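Protein FLUORESCENT IN BLUE LIGHT, chloroplastic (Arabidopsis thaliana, PDB 4YVO) acts in chloroplasts as a negative regulator of tetrapyrrole biosynthesis, including that of chlorophyll, probably by repressing the glutamyl-tRNA reductase HEMA1, with which its TPR domain forms a complex. Local coordinates at residues E90-A95 and A120-E125. Numbering follows the deposited sequence.
Sequences EEKKAA and AISKRE
I121 projects between the side chains of E91 and K92, presenting a different branch to each. Its CD1 sits over the face of the E91 carboxylate, 3.5 Å from E91 CD, while CG2 packs on the aliphatic part of K92, 3.6 Å from K92 CG. E91 reaches across because CG is anti to the backbone N (chi1 -172°) and the chain stays extended beyond it. K92 runs past I121 in the opposite direction, then bends at chi3 (-59°), which brings its ammonium to the hydroxyl of S122. There K92 NZ donates to S122 OG at 2.8 Å; the same nitrogen also hydrogen-bonds to the carbonyl of S129 and forms a salt bridge with E127, whereas S122 OG is hydrogen-bonded in addition to the carbonyl of V118. At the opposite flank, a water donates to E91 OE1 (2.8 Å). The other carboxylate oxygen, E91 OE2, accepts a hydrogen bond from Q83 NE2 of helix 68-84. The two segments belong to helices 88-104 and 108-125, the antiparallel pair of the second TPR repeat; locally their axes run at 166° and approach to 10.4 Å, a separation spanned here by E91, K92 and I121. Shortening K92 to alanine removes both alkyl chain and ammonium, which would probably leave E127 without its cationic mate, take the donor from S122 OG and the S129 carbonyl, and open a gap beside I121 CG2. Chemically, one branched aliphatic side chain packs between a carboxylate face and a lysine alkyl chain, while a buried ammonium gripped by several oxygens ties the helix pair to the connection following helix 108-125.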
loop_
_atom_site.group_PDB
_atom_site.type_symbol
_atom_site.label_atom_id
_atom_site.label_comp_id
_atom_site.label_asym_id
_atom_site.label_seq_id
_atom_site.Cartn_x
_atom_site.Cartn_y
_atom_site.Cartn_z
ATOM N N GLU A 90 4.602 -0.187 10.478
ATOM C CA GLU A 90 4.591 -1.482 9.812
ATOM C C GLU A 90 3.240 -1.741 9.153
ATOM O O GLU A 90 3.162 -2.402 8.113
ATOM C CB GLU A 90 4.947 -2.603 10.790
ATOM C CG GLU A 90 6.355 -2.490 11.357
ATOM C CD GLU A 90 7.400 -2.326 10.276
ATOM O OE1 GLU A 90 7.630 -3.290 9.519
ATOM O OE2 GLU A 90 7.987 -1.229 10.174
ATOM N N GLU A 91 2.177 -1.213 9.753
ATOM C CA GLU A 91 0.849 -1.337 9.164
ATOM C C GLU A 91 0.808 -0.719 7.769
ATOM O O GLU A 91 0.214 -1.282 6.849
ATOM C CB GLU A 91 -0.211 -0.688 10.060
ATOM C CG GLU A 91 -1.625 -0.962 9.604
ATOM C CD GLU A 91 -2.669 -0.277 10.462
ATOM O OE1 GLU A 91 -2.295 0.344 11.487
ATOM O OE2 GLU A 91 -3.870 -0.356 10.111
ATOM N N LYS A 92 1.439 0.438 7.617
ATOM C CA LYS A 92 1.510 1.089 6.316
ATOM C C LYS A 92 2.266 0.245 5.288
ATOM O O LYS A 92 1.892 0.217 4.119
ATOM C CB LYS A 92 2.107 2.502 6.444
ATOM C CG LYS A 92 1.147 3.467 7.140
ATOM C CD LYS A 92 1.519 4.932 6.965
ATOM C CE LYS A 92 2.893 5.251 7.489
ATOM N NZ LYS A 92 3.305 6.679 7.216
ATOM N N LYS A 93 3.318 -0.445 5.717
ATOM C CA LYS A 93 4.067 -1.300 4.796
ATOM C C LYS A 93 3.191 -2.470 4.330
ATOM O O LYS A 93 3.214 -2.858 3.154
ATOM C CB LYS A 93 5.350 -1.822 5.450
ATOM C CG LYS A 93 6.348 -0.735 5.848
ATOM C CD LYS A 93 7.610 -1.341 6.454
ATOM C CE LYS A 93 8.492 -0.269 7.076
ATOM N NZ LYS A 93 9.587 -0.853 7.904
ATOM N N ALA A 94 2.420 -3.031 5.251
ATOM C CA ALA A 94 1.527 -4.131 4.905
ATOM C C ALA A 94 0.430 -3.653 3.952
ATOM O O ALA A 94 0.112 -4.331 2.973
ATOM C CB ALA A 94 0.927 -4.759 6.167
ATOM N N ALA A 95 -0.131 -2.479 4.233
ATOM C CA ALA A 95 -1.183 -1.926 3.389
ATOM C C ALA A 95 -0.672 -1.648 1.975
ATOM O O ALA A 95 -1.365 -1.930 1.000
ATOM C CB ALA A 95 -1.769 -0.664 4.010
ATOM N N ALA A 120 -4.421 7.389 5.246
ATOM C CA ALA A 120 -5.213 7.605 6.449
ATOM C C ALA A 120 -4.383 7.437 7.717
ATOM O O ALA A 120 -4.475 8.256 8.631
ATOM C CB ALA A 120 -6.425 6.683 6.468
ATOM N N ILE A 121 -3.559 6.389 7.764
ATOM C CA ILE A 121 -2.699 6.155 8.921
ATOM C C ILE A 121 -1.698 7.303 9.064
ATOM O O ILE A 121 -1.432 7.789 10.167
ATOM C CB ILE A 121 -1.949 4.807 8.794
ATOM C CG1 ILE A 121 -2.933 3.632 8.811
ATOM C CG2 ILE A 121 -0.902 4.652 9.898
ATOM C CD1 ILE A 121 -2.353 2.363 8.228
ATOM N N SER A 122 -1.159 7.758 7.938
ATOM C CA SER A 122 -0.198 8.858 7.962
ATOM C C SER A 122 -0.780 10.134 8.560
ATOM O O SER A 122 -0.099 10.837 9.299
ATOM C CB SER A 122 0.343 9.127 6.563
ATOM O OG SER A 122 1.074 7.999 6.095
ATOM N N LYS A 123 -2.035 10.428 8.246
ATOM C CA LYS A 123 -2.685 11.601 8.821
ATOM C C LYS A 123 -2.912 11.425 10.315
ATOM O O LYS A 123 -2.624 12.327 11.108
ATOM C CB LYS A 123 -4.007 11.904 8.112
ATOM C CG LYS A 123 -3.836 12.462 6.715
ATOM C CD LYS A 123 -5.189 12.787 6.107
ATOM C CE LYS A 123 -5.087 13.052 4.620
ATOM N NZ LYS A 123 -4.208 14.200 4.307
ATOM N N ARG A 124 -3.417 10.260 10.706
ATOM C CA ARG A 124 -3.681 9.997 12.117
ATOM C C ARG A 124 -2.414 10.071 12.966
ATOM O O ARG A 124 -2.441 10.573 14.093
ATOM C CB ARG A 124 -4.372 8.644 12.309
ATOM C CG ARG A 124 -5.825 8.625 11.862
ATOM C CD ARG A 124 -6.573 7.422 12.421
ATOM N NE ARG A 124 -5.948 6.159 12.034
ATOM C CZ ARG A 124 -6.249 5.479 10.932
ATOM N NH1 ARG A 124 -7.175 5.930 10.097
ATOM N NH2 ARG A 124 -5.623 4.342 10.668
ATOM N N GLU A 125 -1.308 9.569 12.424
ATOM C CA GLU A 125 -0.058 9.501 13.176
ATOM C C GLU A 125 0.853 10.686 12.953
ATOM O O GLU A 125 1.907 10.769 13.577
ATOM C CB GLU A 125 0.716 8.239 12.801
ATOM C CG GLU A 125 -0.038 6.965 13.050
ATOM C CD GLU A 125 -0.418 6.805 14.498
ATOM O OE1 GLU A 125 0.413 7.125 15.375
ATOM O OE2 GLU A 125 -1.556 6.365 14.758
HETATM O O HOH W 1 -3.594 2.525 12.620
#